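Local structure of acetolactate synthase isozyme 1 large subunit (Escherichia coli, 6LPI) at residues F18-F22 and L147-S152; H59-F65 and N90-A94; T135-V141 and P165-P171. The protein belongs to the thiamine diphosphate-dependent enzyme family and binds thiamine diphosphate, a magnesium ion and flavin-adenine dinucleotide. All coordinates share one frame; numbering follows the deposited sequence.

From the N terminus, helix 15-25 comes first, and interaction 1 closes a long loop when residues 18-22 meet 147-152 on helix 147-159. Nested inside that loop, interaction 2 brings the start of helix 60-74 against helix 86-101. Interaction 3 opens after interaction 2 has closed and crosses interaction 1: strand 137-140 precedes helix 147-159, and strand 166-171 follows it. Helix 147-159 is therefore both the crossover of interaction 3 and a partner in interaction 1, where Ile-19 also reaches Ile-170. Trp-167 of strand 166-171 touches Leu-91 of interaction 2. Together the contacts tie helices to the parallel sheet of the N-terminal thiamine diphosphate-binding domain.

Interaction 1: residues F18-F22 and L147-S152; sequences FIVHF and LPQVMS
Met-151 reaches from helix 147-159 between Phe-18, Ile-19 and Phe-22 of helix 15-25, illustrating how one flexible side chain can fill the centre of a helix-helix contact. Met-151 CB lies over a face of Phe-22, 3.7 Å from the ring centroid and 15° off the normal, a CH-pi contact. The sulfur SD sits obliquely to the same ring, 5.1 Å from its centroid, in a Met-aromatic contact. Because the chain bends at chi2 (-145°) and again at chi3, the terminal methyl turns into the first helix, where CE meets Phe-22 CB and, at 3.5 Å, Phe-18 CE2.

The remaining contacts are mostly between apolar side chains. Ile-19 CG1 crosses the methionine at about a right angle, 3.8 Å from SD, and also packs 4.0 Å from Leu-147 CD2. Phe-18 slides past Leu-147 and crosses Pro-148, its CZ 3.9 Å from Pro-148 CG. Ser-152 borders the Phe-22 ring.

Both helices lie on strand 166-171 of the parallel sheet, Ile-19 on Ile-170 and Val-150 on Ile-168: helix-helix packing in an alpha/beta domain. The side chains involved are almost all apolar, so cohesion rests mainly on dispersion and on burial of hydrocarbon, sulfur and ring surface.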
loop_
_atom_site.group_PDB
_atom_site.type_symbol
_atom_site.label_atom_id
_atom_site.label_comp_id
_atom_site.label_asym_id
_atom_site.label_seq_id
_atom_site.Cartn_x
_atom_site.Cartn_y
_atom_site.Cartn_z
ATOM N N PHE B 18 -25.428 -16.066 4.174
ATOM C CA PHE B 18 -24.483 -16.520 3.160
ATOM C C PHE B 18 -23.183 -15.744 3.230
ATOM O O PHE B 18 -22.108 -16.310 3.007
ATOM C CB PHE B 18 -25.041 -16.404 1.753
ATOM C CG PHE B 18 -24.030 -16.759 0.711
ATOM C CD1 PHE B 18 -23.827 -18.073 0.349
ATOM C CD2 PHE B 18 -23.239 -15.781 0.136
ATOM C CE1 PHE B 18 -22.876 -18.403 -0.588
ATOM C CE2 PHE B 18 -22.292 -16.106 -0.786
ATOM C CZ PHE B 18 -22.107 -17.420 -1.149
ATOM N N ILE B 19 -23.261 -14.438 3.471
ATOM C CA ILE B 19 -22.036 -13.655 3.570
ATOM C C ILE B 19 -21.157 -14.216 4.673
ATOM O O ILE B 19 -19.961 -14.472 4.477
ATOM C CB ILE B 19 -22.365 -12.174 3.812
ATOM C CG1 ILE B 19 -22.918 -11.534 2.545
ATOM C CG2 ILE B 19 -21.118 -11.443 4.232
ATOM C CD1 ILE B 19 -23.832 -10.382 2.843
ATOM N N VAL B 20 -21.751 -14.445 5.846
ATOM C CA VAL B 20 -20.984 -14.978 6.969
ATOM C C VAL B 20 -20.425 -16.356 6.646
ATOM O O VAL B 20 -19.260 -16.650 6.940
ATOM C CB VAL B 20 -21.857 -15.016 8.237
ATOM C CG1 VAL B 20 -21.080 -15.655 9.389
ATOM C CG2 VAL B 20 -22.280 -13.604 8.597
ATOM N N HIS B 21 -21.234 -17.211 6.021
ATOM C CA HIS B 21 -20.779 -18.559 5.707
ATOM C C HIS B 21 -19.599 -18.528 4.747
ATOM O O HIS B 21 -18.596 -19.227 4.948
ATOM C CB HIS B 21 -21.938 -19.347 5.116
ATOM C CG HIS B 21 -21.588 -20.749 4.747
ATOM N ND1 HIS B 21 -21.900 -21.298 3.521
ATOM C CD2 HIS B 21 -20.970 -21.726 5.452
ATOM C CE1 HIS B 21 -21.489 -22.552 3.486
ATOM N NE2 HIS B 21 -20.919 -22.835 4.644
ATOM N N PHE B 22 -19.691 -17.684 3.721
ATOM C CA PHE B 22 -18.609 -17.527 2.762
ATOM C C PHE B 22 -17.347 -17.042 3.459
ATOM O O PHE B 22 -16.249 -17.570 3.226
ATOM C CB PHE B 22 -19.061 -16.559 1.663
ATOM C CG PHE B 22 -18.020 -16.282 0.595
ATOM C CD1 PHE B 22 -17.059 -15.281 0.768
ATOM C CD2 PHE B 22 -18.025 -16.998 -0.598
ATOM C CE1 PHE B 22 -16.103 -15.033 -0.215
ATOM C CE2 PHE B 22 -17.065 -16.746 -1.590
ATOM C CZ PHE B 22 -16.111 -15.771 -1.398
ATOM N N LEU B 147 -24.850 -12.699 -5.260
ATOM C CA LEU B 147 -23.974 -12.629 -4.098
ATOM C C LEU B 147 -22.853 -13.677 -4.096
ATOM O O LEU B 147 -21.748 -13.354 -3.629
ATOM C CB LEU B 147 -24.828 -12.709 -2.843
ATOM C CG LEU B 147 -24.161 -12.133 -1.616
ATOM C CD1 LEU B 147 -23.401 -10.881 -1.995
ATOM C CD2 LEU B 147 -25.240 -11.773 -0.671
ATOM N N PRO B 148 -23.064 -14.943 -4.522
ATOM C CA PRO B 148 -21.927 -15.875 -4.614
ATOM C C PRO B 148 -20.830 -15.355 -5.532
ATOM O O PRO B 148 -19.717 -15.103 -5.056
ATOM C CB PRO B 148 -22.587 -17.149 -5.139
ATOM C CG PRO B 148 -23.946 -17.085 -4.594
ATOM C CD PRO B 148 -24.346 -15.642 -4.709
ATOM N N GLN B 149 -21.134 -15.132 -6.816
ATOM C CA GLN B 149 -20.080 -14.712 -7.738
ATOM C C GLN B 149 -19.377 -13.474 -7.220
ATOM O O GLN B 149 -18.146 -13.448 -7.112
ATOM C CB GLN B 149 -20.622 -14.417 -9.143
ATOM C CG GLN B 149 -20.483 -15.572 -10.150
ATOM C CD GLN B 149 -19.137 -16.298 -10.066
ATOM O OE1 GLN B 149 -19.097 -17.533 -10.119
ATOM N NE2 GLN B 149 -18.039 -15.547 -9.920
ATOM N N VAL B 150 -20.154 -12.462 -6.827
ATOM C CA VAL B 150 -19.590 -11.227 -6.291
ATOM C C VAL B 150 -18.529 -11.536 -5.255
ATOM O O VAL B 150 -17.351 -11.196 -5.425
ATOM C CB VAL B 150 -20.693 -10.323 -5.717
ATOM C CG1 VAL B 150 -20.111 -9.356 -4.686
ATOM C CG2 VAL B 150 -21.367 -9.568 -6.859
ATOM N N MET B 151 -18.893 -12.286 -4.229
ATOM C CA MET B 151 -17.910 -12.428 -3.171
ATOM C C MET B 151 -16.737 -13.246 -3.643
ATOM O O MET B 151 -15.584 -12.839 -3.443
ATOM C CB MET B 151 -18.547 -12.972 -1.903
ATOM C CG MET B 151 -19.711 -12.080 -1.565
ATOM S SD MET B 151 -19.947 -11.884 0.177
ATOM C CE MET B 151 -20.267 -13.577 0.609
ATOM N N SER B 152 -17.000 -14.317 -4.393
ATOM C CA SER B 152 -15.883 -15.114 -4.881
ATOM C C SER B 152 -14.971 -14.276 -5.770
ATOM O O SER B 152 -13.747 -14.445 -5.755
ATOM C CB SER B 152 -16.365 -16.365 -5.594
ATOM O OG SER B 152 -15.236 -16.991 -6.172
#

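Interaction 2: residues H59-F65 and N90-A94; sequences HEQGAGF and NLVTA
Asn-90 donates its amide ND2 to Glu-60 OE1 at 2.9 Å, with an N-H...O angle of 162°. The oxygen lies close to the amide plane, yet the donor meets it from above the carboxylate plane. Both residues line a thiamine diphosphate pocket seen in this structure, so the bond joins two residues of that pocket. The glutamate chain bends at chi2 (90°), which turns the carboxylate toward the asparagine.

Asn-90 also lies across one face of the His-59 ring, ND2 3.7 Å above the ring plane. His-59 is in turn held as the N-cap of helix 60-74: its ND1 accepts from Gln-61 N at 3.0 Å, with the donor in the ring plane. This second-shell bond is consistent with a ring held in place beside the amide.

Farther along, Ala-94 CB rests on Gly-64 CA at 3.7 Å, and the face of Phe-65 receives Ala-94 CA in a CH-pi contact. Glycine and alanine here let the segment axes approach to 7.4 Å. Gln-61 passes obliquely by Thr-93, NE2 3.8 Å from its CB, while OE1 is hydrogen-bonded to Asn-450.

Phe-65 and Thr-93 both touch the loop residue Thr-418. Beneath the helix pair, Leu-91 turns to the sheet, packing on Cys-80 and Ala-82 of strand 78-82 and on Cys-107 and Thr-109 of strand 105-111.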
loop_
_atom_site.group_PDB
_atom_site.type_symbol
_atom_site.label_atom_id
_atom_site.label_comp_id
_atom_site.label_asym_id
_atom_site.label_seq_id
_atom_site.Cartn_x
_atom_site.Cartn_y
_atom_site.Cartn_z
ATOM N N HIS B 59 -14.123 4.140 15.040
ATOM C CA HIS B 59 -14.297 5.033 13.910
ATOM C C HIS B 59 -14.017 4.169 12.698
ATOM O O HIS B 59 -13.092 3.347 12.730
ATOM C CB HIS B 59 -13.312 6.223 13.968
ATOM C CG HIS B 59 -13.514 7.251 12.895
ATOM N ND1 HIS B 59 -13.212 7.025 11.568
ATOM C CD2 HIS B 59 -13.953 8.531 12.966
ATOM C CE1 HIS B 59 -13.493 8.107 10.861
ATOM N NE2 HIS B 59 -13.943 9.036 11.686
ATOM N N GLU B 60 -14.834 4.316 11.649
ATOM C CA GLU B 60 -14.731 3.340 10.575
ATOM C C GLU B 60 -13.377 3.445 9.886
ATOM O O GLU B 60 -12.848 2.430 9.416
ATOM C CB GLU B 60 -15.892 3.490 9.589
ATOM C CG GLU B 60 -17.273 3.112 10.174
ATOM C CD GLU B 60 -17.991 4.293 10.831
ATOM O OE1 GLU B 60 -17.313 5.318 11.099
ATOM O OE2 GLU B 60 -19.224 4.207 11.067
ATOM N N GLN B 61 -12.752 4.631 9.905
ATOM C CA GLN B 61 -11.374 4.718 9.436
ATOM C C GLN B 61 -10.482 3.782 10.244
ATOM O O GLN B 61 -9.641 3.058 9.687
ATOM C CB GLN B 61 -10.856 6.142 9.565
ATOM C CG GLN B 61 -9.694 6.394 8.640
ATOM C CD GLN B 61 -8.914 7.631 8.969
ATOM O OE1 GLN B 61 -7.823 7.548 9.546
ATOM N NE2 GLN B 61 -9.461 8.790 8.616
ATOM N N GLY B 62 -10.702 3.750 11.565
ATOM C CA GLY B 62 -9.997 2.806 12.412
ATOM C C GLY B 62 -10.267 1.358 12.049
ATOM O O GLY B 62 -9.336 0.553 11.983
ATOM N N ALA B 63 -11.540 1.002 11.816
ATOM C CA ALA B 63 -11.865 -0.363 11.385
ATOM C C ALA B 63 -11.074 -0.746 10.147
ATOM O O ALA B 63 -10.493 -1.839 10.072
ATOM C CB ALA B 63 -13.358 -0.502 11.088
ATOM N N GLY B 64 -11.026 0.165 9.171
ATOM C CA GLY B 64 -10.307 -0.119 7.947
ATOM C C GLY B 64 -8.813 -0.260 8.161
ATOM O O GLY B 64 -8.187 -1.171 7.617
ATOM N N PHE B 65 -8.221 0.614 8.978
ATOM C CA PHE B 65 -6.779 0.496 9.174
ATOM C C PHE B 65 -6.422 -0.727 10.024
ATOM O O PHE B 65 -5.335 -1.291 9.854
ATOM C CB PHE B 65 -6.223 1.776 9.790
ATOM C CG PHE B 65 -5.998 2.871 8.790
ATOM C CD1 PHE B 65 -5.242 2.640 7.642
ATOM C CD2 PHE B 65 -6.532 4.135 8.990
ATOM C CE1 PHE B 65 -5.020 3.643 6.722
ATOM C CE2 PHE B 65 -6.320 5.155 8.057
ATOM C CZ PHE B 65 -5.566 4.902 6.925
ATOM N N ASN B 90 -16.793 7.304 6.009
ATOM C CA ASN B 90 -15.674 7.216 6.941
ATOM C C ASN B 90 -14.657 6.158 6.545
ATOM O O ASN B 90 -13.494 6.257 6.946
ATOM C CB ASN B 90 -16.185 6.940 8.345
ATOM C CG ASN B 90 -16.606 8.205 9.066
ATOM O OD1 ASN B 90 -16.323 9.337 8.618
ATOM N ND2 ASN B 90 -17.308 8.025 10.186
ATOM N N LEU B 91 -15.053 5.165 5.749
ATOM C CA LEU B 91 -14.086 4.169 5.291
ATOM C C LEU B 91 -13.103 4.705 4.252
ATOM O O LEU B 91 -12.031 4.105 4.058
ATOM C CB LEU B 91 -14.834 2.971 4.708
ATOM C CG LEU B 91 -15.286 1.971 5.758
ATOM C CD1 LEU B 91 -16.262 1.018 5.151
ATOM C CD2 LEU B 91 -14.071 1.228 6.247
ATOM N N VAL B 92 -13.440 5.819 3.595
ATOM C CA VAL B 92 -12.739 6.262 2.383
ATOM C C VAL B 92 -11.220 6.323 2.568
ATOM O O VAL B 92 -10.464 5.762 1.771
ATOM C CB VAL B 92 -13.301 7.615 1.924
ATOM C CG1 VAL B 92 -12.447 8.202 0.818
ATOM C CG2 VAL B 92 -14.743 7.443 1.470
ATOM N N THR B 93 -10.742 7.051 3.583
ATOM C CA THR B 93 -9.295 7.218 3.721
ATOM C C THR B 93 -8.598 5.867 3.867
ATOM O O THR B 93 -7.576 5.616 3.222
ATOM C CB THR B 93 -8.972 8.117 4.910
ATOM O OG1 THR B 93 -9.577 9.394 4.710
ATOM C CG2 THR B 93 -7.486 8.333 5.014
ATOM N N ALA B 94 -9.161 4.972 4.687
ATOM C CA ALA B 94 -8.565 3.654 4.891
ATOM C C ALA B 94 -8.503 2.867 3.595
ATOM O O ALA B 94 -7.497 2.195 3.313
ATOM C CB ALA B 94 -9.389 2.871 5.898
#

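Interaction 3: residues T135-V141 and P165-P171; sequences TKHNYLV and PVWIDIP
Tyr-139 holds CG anti to its carbonyl carbon (chi1 -63°), laying the ring obliquely across the neighbouring strand, where CE1 is 3.7 Å from Val-166 CG1 and CD1 is 4.1 Å from Ile-168 CG1. Val-166 presents that methyl by setting it opposite its own amide nitrogen (chi1 -172°). Val-141 CG2 continues the row of apolar contacts on the face of Tyr-139 and Ile-168, packing against both Ile-168 CG2 and Ile-170 CG1.

The other face carries Asn-138, Leu-140, Trp-167 and Asp-169. There Thr-135 CG2 approaches the edge of the indole, near its plane, and is 4.0 Å from Trp-167 CB. Leu-140 lies side by side with Asp-169, both pointing the same way.

These are the two strands of a beta-alpha-beta crossover, connected through helix 147-159, which covers Tyr-139 and Ile-168. Strand 137-140 is the outermost of the parallel sheet within this chain; strand 166-171 also bonds to strand 105-111 on its far side.

Between the two faces runs a parallel ladder. Trp-167 N donates to His-137 O at 3.2 Å, and Trp-167 O accepts from Tyr-139 N at 2.8 Å. Tyr-139 O then takes Asp-169 N at 2.9 Å, and Asp-169 O takes Val-141 N. Lys-136 N, ahead of the strand, bonds to Pro-165 O.

Asn-138 turns its amide off the pair: ND2 bonds to Ser-131 OG, and OD1 to a polar side chain on the chain of another protein. Lys-136 NZ reaches Ile-157 O near the end of the crossover helix.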
loop_
_atom_site.group_PDB
_atom_site.type_symbol
_atom_site.label_atom_id
_atom_site.label_comp_id
_atom_site.label_asym_id
_atom_site.label_seq_id
_atom_site.Cartn_x
_atom_site.Cartn_y
_atom_site.Cartn_z
ATOM N N THR B 135 -10.623 2.092 -5.524
ATOM C CA THR B 135 -10.664 0.660 -5.300
ATOM C C THR B 135 -10.000 -0.055 -6.463
ATOM O O THR B 135 -9.933 0.471 -7.565
ATOM C CB THR B 135 -12.084 0.183 -5.150
ATOM O OG1 THR B 135 -12.872 0.808 -6.172
ATOM C CG2 THR B 135 -12.587 0.646 -3.812
ATOM N N LYS B 136 -9.498 -1.264 -6.213
ATOM C CA LYS B 136 -9.125 -2.113 -7.338
ATOM C C LYS B 136 -10.358 -2.614 -8.089
ATOM O O LYS B 136 -10.281 -2.860 -9.296
ATOM C CB LYS B 136 -8.265 -3.296 -6.868
ATOM C CG LYS B 136 -7.797 -4.140 -8.030
ATOM C CD LYS B 136 -7.343 -5.504 -7.629
ATOM C CE LYS B 136 -6.188 -5.935 -8.465
ATOM N NZ LYS B 136 -5.786 -7.335 -8.260
ATOM N N HIS B 137 -11.480 -2.803 -7.400
ATOM C CA HIS B 137 -12.783 -2.975 -8.048
ATOM C C HIS B 137 -13.869 -2.834 -6.980
ATOM O O HIS B 137 -13.578 -2.897 -5.783
ATOM C CB HIS B 137 -12.885 -4.332 -8.751
ATOM C CG HIS B 137 -14.068 -4.456 -9.647
ATOM N ND1 HIS B 137 -14.548 -3.404 -10.401
ATOM C CD2 HIS B 137 -14.870 -5.512 -9.919
ATOM C CE1 HIS B 137 -15.588 -3.811 -11.110
ATOM N NE2 HIS B 137 -15.803 -5.089 -10.840
ATOM N N ASN B 138 -15.119 -2.641 -7.403
ATOM C CA ASN B 138 -16.177 -2.451 -6.414
ATOM C C ASN B 138 -17.487 -3.018 -6.942
ATOM O O ASN B 138 -17.600 -3.357 -8.118
ATOM C CB ASN B 138 -16.326 -0.979 -6.028
ATOM C CG ASN B 138 -16.860 -0.135 -7.162
ATOM O OD1 ASN B 138 -16.818 -0.542 -8.321
ATOM N ND2 ASN B 138 -17.383 1.041 -6.836
ATOM N N TYR B 139 -18.478 -3.158 -6.054
ATOM C CA TYR B 139 -19.739 -3.791 -6.445
ATOM C C TYR B 139 -20.922 -3.123 -5.765
ATOM O O TYR B 139 -20.827 -2.671 -4.620
ATOM C CB TYR B 139 -19.806 -5.273 -6.093
ATOM C CG TYR B 139 -18.791 -6.134 -6.780
ATOM C CD1 TYR B 139 -17.593 -6.462 -6.124
ATOM C CD2 TYR B 139 -19.010 -6.634 -8.056
ATOM C CE1 TYR B 139 -16.633 -7.256 -6.726
ATOM C CE2 TYR B 139 -18.053 -7.445 -8.671
ATOM C CZ TYR B 139 -16.863 -7.747 -8.001
ATOM O OH TYR B 139 -15.896 -8.536 -8.583
ATOM N N LEU B 140 -22.052 -3.099 -6.478
ATOM C CA LEU B 140 -23.355 -2.849 -5.879
ATOM C C LEU B 140 -24.237 -4.048 -6.198
ATOM O O LEU B 140 -24.731 -4.171 -7.326
ATOM C CB LEU B 140 -23.995 -1.566 -6.398
ATOM C CG LEU B 140 -25.454 -1.404 -5.912
ATOM C CD1 LEU B 140 -25.520 -1.009 -4.436
ATOM C CD2 LEU B 140 -26.241 -0.431 -6.736
ATOM N N VAL B 141 -24.489 -4.881 -5.185
ATOM C CA VAL B 141 -25.260 -6.113 -5.337
ATOM C C VAL B 141 -26.728 -5.727 -5.442
ATOM O O VAL B 141 -27.337 -5.303 -4.458
ATOM C CB VAL B 141 -25.043 -7.060 -4.157
ATOM C CG1 VAL B 141 -25.747 -8.393 -4.419
ATOM C CG2 VAL B 141 -23.577 -7.255 -3.927
ATOM N N PRO B 165 -7.801 -3.153 -2.522
ATOM C CA PRO B 165 -9.110 -3.225 -1.871
ATOM C C PRO B 165 -10.237 -3.384 -2.873
ATOM O O PRO B 165 -10.221 -2.816 -3.967
ATOM C CB PRO B 165 -9.222 -1.873 -1.161
ATOM C CG PRO B 165 -8.414 -0.946 -2.021
ATOM C CD PRO B 165 -7.264 -1.783 -2.538
ATOM N N VAL B 166 -11.215 -4.186 -2.489
ATOM C CA VAL B 166 -12.464 -4.302 -3.212
ATOM C C VAL B 166 -13.579 -3.942 -2.248
ATOM O O VAL B 166 -13.592 -4.382 -1.089
ATOM C CB VAL B 166 -12.683 -5.707 -3.799
ATOM C CG1 VAL B 166 -13.913 -5.698 -4.696
ATOM C CG2 VAL B 166 -11.468 -6.147 -4.569
ATOM N N TRP B 167 -14.523 -3.154 -2.742
ATOM C CA TRP B 167 -15.610 -2.633 -1.939
ATOM C C TRP B 167 -16.893 -3.306 -2.407
ATOM O O TRP B 167 -17.235 -3.242 -3.597
ATOM C CB TRP B 167 -15.681 -1.115 -2.086
ATOM C CG TRP B 167 -16.559 -0.454 -1.093
ATOM C CD1 TRP B 167 -17.757 -0.908 -0.625
ATOM C CD2 TRP B 167 -16.321 0.798 -0.448
ATOM N NE1 TRP B 167 -18.276 -0.017 0.279
ATOM C CE2 TRP B 167 -17.412 1.037 0.408
ATOM C CE3 TRP B 167 -15.292 1.746 -0.516
ATOM C CZ2 TRP B 167 -17.503 2.173 1.198
ATOM C CZ3 TRP B 167 -15.384 2.883 0.277
ATOM C CH2 TRP B 167 -16.487 3.083 1.122
ATOM N N ILE B 168 -17.595 -3.958 -1.486
ATOM C CA ILE B 168 -18.856 -4.605 -1.798
ATOM C C ILE B 168 -19.939 -3.883 -1.006
ATOM O O ILE B 168 -19.968 -3.954 0.233
ATOM C CB ILE B 168 -18.826 -6.113 -1.484
ATOM C CG1 ILE B 168 -17.530 -6.742 -2.020
ATOM C CG2 ILE B 168 -20.034 -6.828 -2.100
ATOM C CD1 ILE B 168 -17.163 -8.048 -1.377
ATOM N N ASP B 169 -20.855 -3.226 -1.730
ATOM C CA ASP B 169 -22.014 -2.554 -1.155
ATOM C C ASP B 169 -23.244 -3.461 -1.311
ATOM O O ASP B 169 -23.615 -3.831 -2.429
ATOM C CB ASP B 169 -22.218 -1.210 -1.846
ATOM C CG ASP B 169 -22.956 -0.211 -0.989
ATOM O OD1 ASP B 169 -23.594 0.688 -1.565
ATOM O OD2 ASP B 169 -22.872 -0.291 0.248
ATOM N N ILE B 170 -23.886 -3.807 -0.199
ATOM C CA ILE B 170 -24.960 -4.799 -0.236
ATOM C C ILE B 170 -26.234 -4.208 0.356
ATOM O O ILE B 170 -26.298 -3.926 1.569
ATOM C CB ILE B 170 -24.574 -6.087 0.510
ATOM C CG1 ILE B 170 -23.183 -6.558 0.112
ATOM C CG2 ILE B 170 -25.545 -7.205 0.182
ATOM C CD1 ILE B 170 -22.613 -7.595 1.069
ATOM N N PRO B 171 -27.253 -3.975 -0.470
ATOM C CA PRO B 171 -28.511 -3.441 0.044
ATOM C C PRO B 171 -29.133 -4.351 1.093
ATOM O O PRO B 171 -29.088 -5.582 1.000
ATOM C CB PRO B 171 -29.388 -3.344 -1.203
ATOM C CG PRO B 171 -28.426 -3.143 -2.301
ATOM C CD PRO B 171 -27.206 -3.929 -1.935
#